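Long-range contacts in acetate kinase (Entamoeba histolytica, PDB 4H0O), which is a pyrophosphate-dependent acetate kinase of the ASKHA superfamily that probably interconverts acetate and acetyl phosphate: residues N15-N20 with Y28-S33; I91-H96 with T146-V151; G238-T243 with D307-Q312. One frame throughout, in Å; residues are numbered along the deposited sequence.

Contact 1. Residues N15-N20 with Y28-S33; sequences NVLIFN and YKVFCS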
# COMPACT_ATOMS: atom_id res chain seq x y z
N ASN B 15 22.22 -6.59 38.46
CA ASN B 15 21.86 -5.32 37.85
C ASN B 15 22.08 -5.35 36.34
O ASN B 15 23.06 -5.93 35.86
CB ASN B 15 22.66 -4.17 38.48
CG ASN B 15 22.35 -3.98 39.95
OD1 ASN B 15 21.22 -4.17 40.40
ND2 ASN B 15 23.36 -3.60 40.72
N VAL B 16 21.17 -4.73 35.60
CA VAL B 16 21.30 -4.64 34.15
C VAL B 16 21.30 -3.18 33.72
O VAL B 16 20.38 -2.43 34.04
CB VAL B 16 20.17 -5.39 33.41
CG1 VAL B 16 20.37 -5.31 31.91
CG2 VAL B 16 20.12 -6.83 33.86
N LEU B 17 22.35 -2.78 33.00
CA LEU B 17 22.46 -1.42 32.49
C LEU B 17 21.88 -1.35 31.07
O LEU B 17 22.34 -2.05 30.17
CB LEU B 17 23.93 -0.98 32.48
CG LEU B 17 24.26 0.38 31.85
CD1 LEU B 17 23.55 1.50 32.58
CD2 LEU B 17 25.77 0.61 31.83
N ILE B 18 20.86 -0.51 30.88
CA ILE B 18 20.30 -0.31 29.54
C ILE B 18 20.63 1.09 29.02
O ILE B 18 20.34 2.09 29.68
CB ILE B 18 18.76 -0.52 29.51
CG1 ILE B 18 18.42 -2.01 29.48
CG2 ILE B 18 18.15 0.15 28.28
CD1 ILE B 18 18.30 -2.61 30.84
N PHE B 19 21.25 1.16 27.85
CA PHE B 19 21.54 2.44 27.22
C PHE B 19 20.47 2.81 26.20
O PHE B 19 20.12 2.00 25.33
CB PHE B 19 22.91 2.42 26.55
CG PHE B 19 24.06 2.62 27.50
CD1 PHE B 19 24.18 3.80 28.21
CD2 PHE B 19 25.03 1.64 27.65
CE1 PHE B 19 25.24 3.99 29.08
CE2 PHE B 19 26.09 1.82 28.52
CZ PHE B 19 26.20 3.00 29.23
N ASN B 20 19.95 4.02 26.30
CA ASN B 20 18.99 4.53 25.33
C ASN B 20 19.58 5.74 24.61
O ASN B 20 19.61 6.85 25.15
CB ASN B 20 17.68 4.91 26.02
CG ASN B 20 16.55 5.14 25.03
OD1 ASN B 20 16.76 5.19 23.82
ND2 ASN B 20 15.33 5.29 25.56
N TYR B 28 20.01 6.43 30.41
CA TYR B 28 20.25 5.07 30.85
C TYR B 28 19.36 4.70 32.02
O TYR B 28 18.87 5.56 32.74
CB TYR B 28 21.72 4.87 31.25
CG TYR B 28 22.05 5.36 32.65
CD1 TYR B 28 22.44 6.68 32.86
CD2 TYR B 28 22.00 4.50 33.74
CE1 TYR B 28 22.76 7.13 34.13
CE2 TYR B 28 22.31 4.95 35.01
CZ TYR B 28 22.69 6.26 35.20
OH TYR B 28 23.00 6.70 36.47
N LYS B 29 19.15 3.40 32.21
CA LYS B 29 18.47 2.89 33.39
C LYS B 29 19.18 1.63 33.87
O LYS B 29 19.79 0.91 33.08
CB LYS B 29 17.01 2.58 33.08
CG LYS B 29 16.13 3.80 32.83
CD LYS B 29 14.66 3.41 32.73
CE LYS B 29 13.78 4.60 32.38
NZ LYS B 29 13.76 5.63 33.46
N VAL B 30 19.12 1.38 35.18
CA VAL B 30 19.63 0.14 35.73
C VAL B 30 18.48 -0.62 36.39
O VAL B 30 17.71 -0.04 37.17
CB VAL B 30 20.76 0.37 36.76
CG1 VAL B 30 21.29 -0.96 37.28
CG2 VAL B 30 21.89 1.16 36.13
N PHE B 31 18.35 -1.90 36.07
CA PHE B 31 17.27 -2.71 36.63
C PHE B 31 17.77 -3.78 37.59
O PHE B 31 18.80 -4.42 37.35
CB PHE B 31 16.46 -3.38 35.51
CG PHE B 31 15.69 -2.41 34.66
CD1 PHE B 31 14.40 -2.03 35.01
CD2 PHE B 31 16.24 -1.90 33.50
CE1 PHE B 31 13.68 -1.15 34.21
CE2 PHE B 31 15.53 -1.02 32.70
CZ PHE B 31 14.25 -0.64 33.06
N CYS B 32 17.04 -3.96 38.68
CA CYS B 32 17.24 -5.09 39.58
C CYS B 32 15.88 -5.69 39.90
O CYS B 32 15.07 -5.06 40.59
CB CYS B 32 17.95 -4.65 40.86
SG CYS B 32 18.51 -6.02 41.90
N SER B 33 15.63 -6.89 39.38
CA SER B 33 14.32 -7.54 39.48
C SER B 33 13.18 -6.64 39.00
O SER B 33 12.31 -6.25 39.78
CB SER B 33 14.03 -8.02 40.91
OG SER B 33 14.69 -9.26 41.16
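Val16 and Phe31 form a hydrogen-bonded antiparallel pair and illustrate how a buried backbone settles its polar groups by strand pairing. Val16 N donates to Phe31 O at 3.0 Å, and Phe31 N returns a bond to Val16 O at 2.9 Å. Ile18 and Lys29 repeat the exchange: Ile18 N meets Lys29 O at 2.8 Å, almost straight at 179°, and Lys29 N reaches Ile18 O at 3.1 Å. Each of the four carbonyl oxygens also receives a CA-H, as Val16 O does from Val30 CA. Leu17 bonds through its backbone to Phe93 and Gly95, so that strand 16-21 is hydrogen-bonded to a neighbour along each edge.

Two polar side-chain ends find partners beyond the hairpin: Asn15 ND2 donates to Ser90 O, and Tyr28 OH pairs with His57 ND1. Asn15 OD1 faces Cys32 CB at 3.3 Å. The Leu17, Ile18, Tyr28 and Phe31 side-chain contacts are apolar. Leu17 CD1 lies 3.6 Å from Tyr28 CD2, on the face covered by helix 73-86. On the other face Ile18 CG1 stands beside its own backbone N (chi1 -78°), a turn that helps carry Ile18 CD1 to the edge of the Phe31 ring, 3.4 Å from Phe31 CD2; Leu395 of helix 390-402 packs on both residues. Asn20, a predicted magnesium ligand, ends the first segment, and the hairpin of strands 16-21 and 26-31 opens the ribonuclease H-like fold.

Contact 2. Residues I91-H96 with T146-V151; sequences IAFVGH and TTRQYV
His96 NE2 donates to Gln149 OE1 at 2.9 Å, a bond between side chains that ties two parallel strands on top of their backbone ladder. The oxygen lies in the plane of the imidazole, at its edge, and ring and amide are nearly coplanar, 17° apart. Gln149 OE1 has a further hydrogen-bonding partner outside the two segments, and Gln149 NE2 donates to Ser140 O of helix 129-143, so both ends of the amide are held and its rotation is fixed. The glutamine chain, extended beyond CG (chi2 -163°), runs side by side with Val94, and Val94 CB comes 3.5 Å from Gln149 OE1.

Over the opposite face of the sheet, the Tyr150 ring lies across Gly95: Gly95 CA sits 3.6 Å from the centroid of that ring in a CH-pi contact. Tyr150 CG stands between its backbone N and carbonyl carbon (chi1 66°), which swings the ring over the glycine, while Tyr150 OH binds Ile394 O. Nearby, Phe93 CD1 rests 3.6 Å from Arg148 CB, and the Phe93 ring also meets Phe402 and Phe404.

The ladder itself is staggered: Val94 N to Arg148 O at 3.1 Å, Tyr150 N to Val94 O at 3.0 Å, His96 N to Tyr150 O at 2.9 Å. Helix 129-143 covers one face, and the strand order 26-31, 16-21, 93-98, 148-153, an antiparallel hairpin followed by parallel strands, is that of the ribonuclease H-like core.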
# COMPACT_ATOMS: atom_id res chain seq x y z
N ILE B 91 27.53 -4.06 37.84
CA ILE B 91 26.75 -4.33 36.63
C ILE B 91 27.08 -5.70 36.04
O ILE B 91 28.23 -5.99 35.70
CB ILE B 91 26.98 -3.22 35.59
CG1 ILE B 91 26.49 -1.88 36.14
CG2 ILE B 91 26.28 -3.55 34.28
CD1 ILE B 91 27.03 -0.69 35.41
N ALA B 92 26.05 -6.54 35.90
CA ALA B 92 26.22 -7.90 35.39
C ALA B 92 25.93 -8.00 33.89
O ALA B 92 26.45 -8.89 33.21
CB ALA B 92 25.34 -8.86 36.16
N PHE B 93 25.09 -7.10 33.39
CA PHE B 93 24.70 -7.12 31.98
C PHE B 93 24.49 -5.72 31.40
O PHE B 93 24.02 -4.82 32.10
CB PHE B 93 23.43 -7.96 31.79
CG PHE B 93 23.58 -9.40 32.20
CD1 PHE B 93 24.18 -10.32 31.34
CD2 PHE B 93 23.12 -9.84 33.43
CE1 PHE B 93 24.31 -11.65 31.71
CE2 PHE B 93 23.25 -11.17 33.80
CZ PHE B 93 23.84 -12.08 32.94
N VAL B 94 24.84 -5.54 30.13
CA VAL B 94 24.57 -4.29 29.43
C VAL B 94 23.72 -4.56 28.20
O VAL B 94 24.07 -5.41 27.36
CB VAL B 94 25.86 -3.56 29.02
CG1 VAL B 94 25.55 -2.15 28.53
CG2 VAL B 94 26.82 -3.48 30.19
N GLY B 95 22.59 -3.86 28.09
CA GLY B 95 21.72 -4.01 26.93
C GLY B 95 21.86 -2.82 25.99
O GLY B 95 21.95 -1.68 26.44
N HIS B 96 21.87 -3.10 24.69
CA HIS B 96 21.97 -2.05 23.68
C HIS B 96 20.88 -2.21 22.63
O HIS B 96 20.32 -3.29 22.46
CB HIS B 96 23.34 -2.09 23.01
CG HIS B 96 24.49 -1.92 23.94
ND1 HIS B 96 25.03 -0.69 24.24
CD2 HIS B 96 25.22 -2.83 24.64
CE1 HIS B 96 26.03 -0.84 25.08
NE2 HIS B 96 26.17 -2.13 25.34
N THR B 146 34.62 -7.39 31.27
CA THR B 146 34.30 -8.65 31.95
C THR B 146 32.80 -8.74 32.22
O THR B 146 32.36 -9.42 33.15
CB THR B 146 35.06 -8.79 33.28
OG1 THR B 146 34.42 -8.00 34.29
CG2 THR B 146 36.51 -8.35 33.13
N THR B 147 32.02 -8.05 31.39
CA THR B 147 30.57 -7.99 31.57
C THR B 147 29.84 -8.42 30.30
O THR B 147 30.09 -7.88 29.22
CB THR B 147 30.12 -6.58 31.97
OG1 THR B 147 30.76 -6.21 33.19
CG2 THR B 147 28.61 -6.53 32.16
N ARG B 148 28.95 -9.40 30.44
CA ARG B 148 28.16 -9.88 29.32
C ARG B 148 27.30 -8.75 28.76
O ARG B 148 26.63 -8.04 29.51
CB ARG B 148 27.28 -11.05 29.76
CG ARG B 148 28.02 -12.14 30.52
CD ARG B 148 28.96 -12.91 29.60
NE ARG B 148 28.24 -13.87 28.77
CZ ARG B 148 28.48 -14.07 27.48
NH1 ARG B 148 29.42 -13.36 26.86
NH2 ARG B 148 27.78 -14.97 26.80
N GLN B 149 27.33 -8.57 27.44
CA GLN B 149 26.55 -7.52 26.80
C GLN B 149 25.79 -8.07 25.60
O GLN B 149 26.25 -9.02 24.95
CB GLN B 149 27.44 -6.34 26.40
CG GLN B 149 28.30 -5.81 27.55
CD GLN B 149 28.88 -4.43 27.30
OE1 GLN B 149 28.30 -3.62 26.57
NE2 GLN B 149 30.02 -4.15 27.91
N TYR B 150 24.63 -7.48 25.31
CA TYR B 150 23.79 -7.94 24.21
C TYR B 150 23.24 -6.78 23.41
O TYR B 150 23.04 -5.67 23.94
CB TYR B 150 22.64 -8.81 24.73
CG TYR B 150 21.62 -8.09 25.59
CD1 TYR B 150 21.83 -7.93 26.95
CD2 TYR B 150 20.44 -7.59 25.04
CE1 TYR B 150 20.90 -7.28 27.75
CE2 TYR B 150 19.51 -6.95 25.83
CZ TYR B 150 19.74 -6.79 27.18
OH TYR B 150 18.81 -6.15 27.96
N VAL B 151 22.98 -7.02 22.13
CA VAL B 151 22.38 -6.01 21.28
C VAL B 151 21.00 -6.47 20.81
O VAL B 151 20.85 -7.53 20.20
CB VAL B 151 23.31 -5.65 20.09
CG1 VAL B 151 23.73 -6.90 19.33
CG2 VAL B 151 22.63 -4.66 19.17

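Contact 3. Residues G238-T243 with D307-Q312; sequences GLVMST and DVYIKQ
Val240 presses both its methyls onto one side of a helix, a compact example of a loop residue docking with its two branches on different partners. CG1 is placed anti to the valine's backbone N (chi1 170°), which spreads the branches apart. Val240 CG1 meets the Tyr309 ring at Tyr309 CD2, 4.0 Å away; Val240 CG2 instead lies 3.8 Å from Gln312 CB and 4.0 Å from Val308 CG1. Val308, Tyr309 and Gln312 thus receive it from successive turns of the helix.

Tyr309 CG stands anti to the backbone N (chi1 173°), which brings Tyr309 CE2 to 3.2 Å from Val240 O, in an oblique approach. One water joins the two backbones, donating to Tyr309 O at 2.8 Å and to Val240 O at 3.2 Å; it also sits over one face of the Tyr309 ring, toward the rim. Gln312 first follows an extended course and then bends at chi2 (60°), and this kink brings Gln312 NE2 to 3.7 Å from Gly238 O. Gly238 itself adopts backbone angles that call for glycine.

Leu239 packs instead on Leu313 and Thr316 of the same helix. The Tyr309 side chain comes within about 4 Å of that of Met285, which is predicted to bind ATP. Helix and loop both meet strand 205-211, Tyr309 and Leu239 each touching Leu211; on the helix, Ile310 points away, to helix 341-350, and Ala164 and Ala169 of the second subunit pack on Val308 and Val240, respectively.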
# COMPACT_ATOMS: atom_id res chain seq x y z
N GLY B 238 4.41 2.30 4.34
CA GLY B 238 3.33 1.79 5.17
C GLY B 238 2.27 2.80 5.57
O GLY B 238 1.59 3.39 4.72
N LEU B 239 2.12 2.98 6.88
CA LEU B 239 1.12 3.87 7.44
C LEU B 239 1.44 5.34 7.16
O LEU B 239 2.60 5.70 6.94
CB LEU B 239 1.05 3.67 8.96
CG LEU B 239 0.11 2.62 9.55
CD1 LEU B 239 0.03 1.39 8.68
CD2 LEU B 239 0.58 2.23 10.94
N VAL B 240 0.41 6.18 7.16
CA VAL B 240 0.62 7.62 7.25
C VAL B 240 1.24 7.87 8.62
O VAL B 240 0.74 7.36 9.62
CB VAL B 240 -0.70 8.39 7.14
CG1 VAL B 240 -0.49 9.87 7.46
CG2 VAL B 240 -1.30 8.23 5.75
N MET B 241 2.32 8.64 8.68
CA MET B 241 3.00 8.85 9.95
C MET B 241 3.05 10.31 10.38
O MET B 241 2.41 11.17 9.77
CB MET B 241 4.42 8.26 9.91
CG MET B 241 4.51 6.85 9.32
SD MET B 241 6.17 6.14 9.40
CE MET B 241 6.05 4.85 8.15
N SER B 242 3.81 10.59 11.43
CA SER B 242 3.94 11.94 11.96
C SER B 242 4.47 12.92 10.91
O SER B 242 3.90 13.99 10.70
CB SER B 242 4.84 11.95 13.20
OG SER B 242 6.08 11.33 12.92
N THR B 243 5.56 12.53 10.24
CA THR B 243 6.16 13.37 9.21
C THR B 243 6.48 12.61 7.92
O THR B 243 7.12 13.15 7.02
CB THR B 243 7.47 14.04 9.69
OG1 THR B 243 8.46 13.03 9.95
CG2 THR B 243 7.23 14.85 10.96
N ASP B 307 -8.51 12.03 8.67
CA ASP B 307 -9.24 11.13 7.79
C ASP B 307 -8.31 10.28 6.92
O ASP B 307 -8.52 9.07 6.78
CB ASP B 307 -10.21 11.92 6.89
CG ASP B 307 -11.38 12.51 7.66
OD1 ASP B 307 -11.57 12.16 8.85
OD2 ASP B 307 -12.14 13.31 7.07
N VAL B 308 -7.29 10.92 6.35
CA VAL B 308 -6.30 10.22 5.53
C VAL B 308 -5.51 9.23 6.36
O VAL B 308 -5.25 8.10 5.93
CB VAL B 308 -5.34 11.22 4.85
CG1 VAL B 308 -4.18 10.49 4.18
CG2 VAL B 308 -6.09 12.08 3.84
N TYR B 309 -5.13 9.64 7.57
CA TYR B 309 -4.39 8.78 8.49
C TYR B 309 -5.19 7.54 8.87
O TYR B 309 -4.65 6.43 8.86
CB TYR B 309 -4.01 9.57 9.76
CG TYR B 309 -3.37 8.74 10.86
CD1 TYR B 309 -4.15 8.14 11.84
CD2 TYR B 309 -1.99 8.58 10.93
CE1 TYR B 309 -3.58 7.38 12.85
CE2 TYR B 309 -1.41 7.82 11.93
CZ TYR B 309 -2.20 7.23 12.89
OH TYR B 309 -1.63 6.48 13.89
N ILE B 310 -6.46 7.73 9.21
CA ILE B 310 -7.35 6.63 9.59
C ILE B 310 -7.61 5.70 8.41
O ILE B 310 -7.62 4.47 8.56
CB ILE B 310 -8.69 7.16 10.15
CG1 ILE B 310 -8.49 7.81 11.52
CG2 ILE B 310 -9.72 6.05 10.25
CD1 ILE B 310 -7.94 6.87 12.57
N LYS B 311 -7.81 6.29 7.24
CA LYS B 311 -8.06 5.52 6.02
C LYS B 311 -6.93 4.55 5.73
O LYS B 311 -7.17 3.38 5.43
CB LYS B 311 -8.27 6.46 4.83
CG LYS B 311 -8.52 5.74 3.51
CD LYS B 311 -7.75 6.39 2.38
CE LYS B 311 -6.30 5.93 2.36
NZ LYS B 311 -5.67 6.13 1.03
N GLN B 312 -5.69 5.03 5.81
CA GLN B 312 -4.53 4.19 5.53
C GLN B 312 -4.34 3.11 6.59
O GLN B 312 -3.97 1.98 6.26
CB GLN B 312 -3.27 5.04 5.41
CG GLN B 312 -2.09 4.30 4.83
CD GLN B 312 -2.37 3.77 3.43
OE1 GLN B 312 -3.22 4.30 2.71
NE2 GLN B 312 -1.66 2.72 3.04
O HOH W 1 -1.90 5.74 9.00

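Contacts 1 and 2 are neighbouring parts of one mixed sheet, their centres 10 Å apart, with strands 16-21 and 93-98 side by side between them; helix 390-402 touches both. Contact 3 belongs to the other side of the chain, about 35 and 38 Å away between centres, where a loop meets a helix. The chemistry follows the architecture. Contact 1 is buried and antiparallel, with only backbone hydrogen bonds across it; contact 2 is partly buried and parallel, adding a bond between side chains. Contact 3 is buried too, yet has no direct hydrogen bond across it, relying on apolar packing and a bridging water, and it alone reaches the second subunit.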